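Local coordinates for protein beta-galactosidase (PDB 3TTY) that hydrolyses terminal beta-galactosidic bonds as a trimeric glycoside hydrolase, holding galactose in a pocket of its TIM-barrel domain, at residues A[440-445]-A[451-456]; A[290-295]-A[429-434]. One frame throughout, in Å; residues are numbered along the deposited sequence.

Contact 1 (A[440-445]-A[451-456]); sequences QTDMIS and SKYKVV
Y453 reaches D442 and I444 with the far end of its ring, so the contact has one polar and one apolar component. The polar one is a hydrogen bond in which Y453 OH donates to D442 OD2 at 2.9 Å. It uses the anti lone pair of the carboxylate oxygen, on the side turned away from OD1, and carboxylate and ring planes stand 84° apart. OD2 itself lies at the ring edge, near the ring plane. The other oxygen, OD1, carries the stronger partner, a salt bridge to R295, and also accepts from S395, so the two carboxylate oxygens serve different neighbours and the group is unlikely to rotate.

The apolar component comes from the gamma-methyl CG2 of I444, which lies 3.4 Å from Y453 OH and 4.0 Å from Y453 CZ. CG of Y453 is anti to its carbonyl carbon (chi1 -58°), which turns the ring toward D442 and I444. K452 CG lies over one face near the rim. Cutting Y453 back to an alanine is likely to leave D442 OD2 without the phenol donor and I444 CG2 without the ring end it packs on.

The CA atoms of D442 and Y453 are 9.4 Å apart, too far for adjacent strands. Strand 399-402 runs between strands 441-444 and 455-458, parallel to both, and Y453 and I444 both rest on its A400.

Contact 2 (A[290-295]-A[429-434]); sequences AHNLMR and KYYDAL
Helix 284-296, which joins two consecutive strands of the TIM barrel, faces helix 423-435 of the trimerisation domain. Between 290-295 and 429-434 one side-chain pair makes the contact, N292 with Y431; a hydrogen bond between D432 and S285 joins the same two helices elsewhere. The helices do not pack backbone to backbone here: the nearest CA atoms, those of N292 and Y431, are 10.2 Å apart, and the two polar ends cover that gap. N292 ND2 donates to Y431 OH at 2.8 Å with an N-H...O angle of 152°, moderately bent. The hydroxyl sits 18° out of the amide plane, while N292 ND2 lies in the plane of the ring, at its edge. ND2 is also 3.4 Å from Y431 CE1, so the amide approaches the corner formed by the hydroxyl and one ortho carbon rather than lying over the ring.

In Y431 the ring extends opposite the backbone N (chi1 -173°), which sends it toward N292. T441 and M443 of strand 441-444 pack against it on the way.

The chemistry fixes the amide of N292 in one orientation. Its OD1 accepts from M443 N, a backbone group that can only donate, and ND2 gives a second hydrogen bond to T441 O. With ND2 serving both a carbonyl and a phenol oxygen, each of its hydrogens has an acceptor. Both ends of the buried amide are thus bonded, and a flip of the group would set donor against donor at M443 N.

Followed from the N terminus, the chain first passes through helix 284-296 and then makes the last two strands of the TIM barrel. It goes on through strand 399-402 to helix 423-435, where contact 2 closes a loop of 133 intervening residues. Strand 441-444 follows directly, and contact 1 closes a much shorter loop of five residues. The two are in series, neither nested nor crossed. Their centres are only 11 Å apart, and they meet at the edge strand: R295 NH2 forms a 2.7 Å salt bridge with D442 OD1. Contact 2 thus joins barrel to trimerisation domain, whereas contact 1 links strand 441-444 to the loop entering strand 455-458, across strand 399-402.

Contact 1 (A[440-445]-A[451-456])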
# COMPACT_ATOMS: atom_id res chain seq x y z
N GLN A 440 -31.13 2.11 -27.90
CA GLN A 440 -30.30 3.25 -28.24
C GLN A 440 -30.34 4.26 -27.10
O GLN A 440 -31.42 4.67 -26.66
CB GLN A 440 -30.80 3.89 -29.53
CG GLN A 440 -29.97 5.08 -29.99
CD GLN A 440 -28.58 4.68 -30.47
OE1 GLN A 440 -28.29 3.50 -30.71
NE2 GLN A 440 -27.70 5.68 -30.62
N THR A 441 -29.17 4.66 -26.61
CA THR A 441 -29.09 5.51 -25.43
C THR A 441 -28.01 6.58 -25.58
O THR A 441 -26.97 6.36 -26.21
CB THR A 441 -28.77 4.67 -24.19
OG1 THR A 441 -27.50 4.05 -24.39
CG2 THR A 441 -29.79 3.58 -23.99
N ASP A 442 -28.27 7.75 -25.01
CA ASP A 442 -27.28 8.82 -24.94
C ASP A 442 -26.86 9.06 -23.51
O ASP A 442 -27.71 9.17 -22.62
CB ASP A 442 -27.88 10.15 -25.42
CG ASP A 442 -28.20 10.14 -26.88
OD1 ASP A 442 -27.63 9.29 -27.61
OD2 ASP A 442 -29.02 10.99 -27.28
N MET A 443 -25.55 9.17 -23.29
CA MET A 443 -25.03 9.71 -22.04
C MET A 443 -25.17 11.23 -22.13
O MET A 443 -24.79 11.83 -23.14
CB MET A 443 -23.56 9.32 -21.87
CG MET A 443 -23.34 7.82 -21.73
SD MET A 443 -24.12 7.15 -20.26
CE MET A 443 -23.51 8.31 -19.02
N ILE A 444 -25.72 11.85 -21.10
CA ILE A 444 -25.98 13.29 -21.16
C ILE A 444 -25.58 14.01 -19.88
O ILE A 444 -25.44 13.39 -18.83
CB ILE A 444 -27.47 13.59 -21.43
CG1 ILE A 444 -28.35 13.08 -20.28
CG2 ILE A 444 -27.91 13.00 -22.77
CD1 ILE A 444 -29.74 13.71 -20.25
N SER A 445 -25.38 15.33 -19.98
CA SER A 445 -25.16 16.14 -18.79
C SER A 445 -26.48 16.34 -18.03
O SER A 445 -27.58 16.12 -18.57
CB SER A 445 -24.57 17.50 -19.17
OG SER A 445 -25.59 18.44 -19.47
N SER A 451 -36.20 17.33 -23.54
CA SER A 451 -37.44 17.19 -24.32
C SER A 451 -37.42 16.05 -25.34
O SER A 451 -38.45 15.44 -25.62
CB SER A 451 -37.80 18.51 -25.01
OG SER A 451 -36.87 18.82 -26.03
N LYS A 452 -36.26 15.77 -25.91
CA LYS A 452 -36.15 14.74 -26.94
C LYS A 452 -36.21 13.31 -26.38
O LYS A 452 -36.31 12.34 -27.13
CB LYS A 452 -34.87 14.94 -27.76
CG LYS A 452 -33.59 14.99 -26.94
CD LYS A 452 -32.41 15.55 -27.75
CE LYS A 452 -31.88 14.55 -28.78
NZ LYS A 452 -30.62 15.02 -29.45
N TYR A 453 -36.17 13.18 -25.06
CA TYR A 453 -36.15 11.85 -24.47
C TYR A 453 -37.51 11.40 -23.97
O TYR A 453 -38.42 12.20 -23.78
CB TYR A 453 -35.09 11.77 -23.36
CG TYR A 453 -33.71 12.11 -23.91
CD1 TYR A 453 -33.09 11.26 -24.83
CD2 TYR A 453 -33.06 13.29 -23.56
CE1 TYR A 453 -31.85 11.57 -25.36
CE2 TYR A 453 -31.82 13.60 -24.08
CZ TYR A 453 -31.22 12.74 -24.98
OH TYR A 453 -29.99 13.05 -25.51
N LYS A 454 -37.64 10.09 -23.79
CA LYS A 454 -38.83 9.51 -23.20
C LYS A 454 -38.49 8.88 -21.86
O LYS A 454 -39.33 8.80 -20.97
CB LYS A 454 -39.46 8.50 -24.16
CG LYS A 454 -40.17 9.20 -25.32
CD LYS A 454 -40.80 8.22 -26.29
CE LYS A 454 -42.16 8.71 -26.78
NZ LYS A 454 -43.24 8.56 -25.74
N VAL A 455 -37.23 8.46 -21.70
CA VAL A 455 -36.79 7.89 -20.43
C VAL A 455 -35.46 8.51 -20.01
O VAL A 455 -34.49 8.44 -20.75
CB VAL A 455 -36.62 6.35 -20.50
CG1 VAL A 455 -36.11 5.83 -19.17
CG2 VAL A 455 -37.94 5.68 -20.86
N VAL A 456 -35.42 9.11 -18.82
CA VAL A 456 -34.18 9.74 -18.33
C VAL A 456 -33.76 9.08 -17.03
O VAL A 456 -34.52 9.06 -16.05
CB VAL A 456 -34.35 11.27 -18.13
CG1 VAL A 456 -33.12 11.86 -17.43
CG2 VAL A 456 -34.58 11.96 -19.46

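Contact 2 (A[290-295]-A[429-434])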
# COMPACT_ATOMS: atom_id res chain seq x y z
N ALA A 290 -18.13 5.07 -22.70
CA ALA A 290 -17.16 6.16 -22.84
C ALA A 290 -17.23 6.91 -24.19
O ALA A 290 -17.20 8.14 -24.22
CB ALA A 290 -15.73 5.66 -22.55
N HIS A 291 -17.31 6.17 -25.30
CA HIS A 291 -17.48 6.82 -26.59
C HIS A 291 -18.77 7.62 -26.53
O HIS A 291 -18.84 8.77 -26.99
CB HIS A 291 -17.63 5.79 -27.73
CG HIS A 291 -16.40 4.97 -28.01
ND1 HIS A 291 -15.21 5.52 -28.41
CD2 HIS A 291 -16.21 3.63 -27.99
CE1 HIS A 291 -14.32 4.56 -28.61
NE2 HIS A 291 -14.91 3.40 -28.36
N ASN A 292 -19.80 6.99 -25.97
CA ASN A 292 -21.10 7.61 -25.83
C ASN A 292 -21.00 8.95 -25.10
O ASN A 292 -21.49 9.96 -25.58
CB ASN A 292 -22.04 6.67 -25.07
CG ASN A 292 -23.51 6.96 -25.34
OD1 ASN A 292 -23.95 8.12 -25.33
ND2 ASN A 292 -24.28 5.91 -25.59
N LEU A 293 -20.34 8.94 -23.95
CA LEU A 293 -20.16 10.16 -23.18
C LEU A 293 -19.44 11.22 -24.00
O LEU A 293 -19.70 12.41 -23.84
CB LEU A 293 -19.37 9.87 -21.90
CG LEU A 293 -19.10 11.08 -21.00
CD1 LEU A 293 -20.41 11.63 -20.43
CD2 LEU A 293 -18.15 10.70 -19.88
N MET A 294 -18.53 10.80 -24.87
CA MET A 294 -17.76 11.78 -25.62
C MET A 294 -18.66 12.46 -26.65
O MET A 294 -18.48 13.64 -26.99
CB MET A 294 -16.55 11.14 -26.30
CG MET A 294 -15.50 10.57 -25.35
SD MET A 294 -14.66 11.78 -24.31
CE MET A 294 -15.68 11.72 -22.83
N ARG A 295 -19.61 11.70 -27.16
CA ARG A 295 -20.62 12.24 -28.05
C ARG A 295 -21.50 13.23 -27.29
O ARG A 295 -21.90 14.27 -27.81
CB ARG A 295 -21.47 11.11 -28.62
CG ARG A 295 -22.53 11.56 -29.58
CD ARG A 295 -23.22 10.36 -30.20
NE ARG A 295 -24.25 9.77 -29.35
CZ ARG A 295 -24.25 8.52 -28.90
NH1 ARG A 295 -23.23 7.70 -29.18
NH2 ARG A 295 -25.27 8.08 -28.17
N LYS A 429 -23.99 0.20 -14.44
CA LYS A 429 -24.95 -0.89 -14.25
C LYS A 429 -26.22 -0.60 -15.04
O LYS A 429 -26.84 -1.51 -15.59
CB LYS A 429 -25.29 -1.12 -12.78
CG LYS A 429 -24.17 -1.73 -11.97
CD LYS A 429 -24.52 -1.77 -10.49
CE LYS A 429 -23.44 -2.49 -9.71
NZ LYS A 429 -23.59 -2.28 -8.26
N TYR A 430 -26.61 0.67 -15.09
CA TYR A 430 -27.82 1.06 -15.80
C TYR A 430 -27.56 1.11 -17.30
O TYR A 430 -28.40 0.68 -18.10
CB TYR A 430 -28.37 2.40 -15.28
CG TYR A 430 -29.17 2.24 -14.00
CD1 TYR A 430 -30.55 2.03 -14.03
CD2 TYR A 430 -28.54 2.24 -12.77
CE1 TYR A 430 -31.27 1.85 -12.86
CE2 TYR A 430 -29.25 2.06 -11.60
CZ TYR A 430 -30.62 1.87 -11.65
OH TYR A 430 -31.32 1.69 -10.47
N TYR A 431 -26.40 1.62 -17.68
CA TYR A 431 -26.04 1.68 -19.10
C TYR A 431 -25.91 0.27 -19.71
O TYR A 431 -26.40 0.03 -20.80
CB TYR A 431 -24.75 2.47 -19.30
CG TYR A 431 -24.42 2.71 -20.76
CD1 TYR A 431 -24.93 3.82 -21.43
CD2 TYR A 431 -23.62 1.82 -21.47
CE1 TYR A 431 -24.63 4.04 -22.77
CE2 TYR A 431 -23.32 2.03 -22.80
CZ TYR A 431 -23.82 3.14 -23.45
OH TYR A 431 -23.54 3.36 -24.77
N ASP A 432 -25.25 -0.63 -18.99
CA ASP A 432 -25.09 -2.03 -19.39
C ASP A 432 -26.44 -2.64 -19.71
O ASP A 432 -26.64 -3.21 -20.78
CB ASP A 432 -24.44 -2.80 -18.24
CG ASP A 432 -23.78 -4.09 -18.67
OD1 ASP A 432 -23.18 -4.13 -19.77
OD2 ASP A 432 -23.85 -5.08 -17.90
N ALA A 433 -27.38 -2.51 -18.77
CA ALA A 433 -28.71 -3.06 -18.92
C ALA A 433 -29.37 -2.62 -20.23
O ALA A 433 -30.08 -3.39 -20.86
CB ALA A 433 -29.59 -2.69 -17.72
N LEU A 434 -29.13 -1.37 -20.62
CA LEU A 434 -29.66 -0.88 -21.88
C LEU A 434 -28.87 -1.50 -23.03
O LEU A 434 -29.45 -2.01 -23.99
CB LEU A 434 -29.61 0.65 -21.94
CG LEU A 434 -30.61 1.39 -21.02
CD1 LEU A 434 -30.07 2.73 -20.57
CD2 LEU A 434 -31.94 1.57 -21.72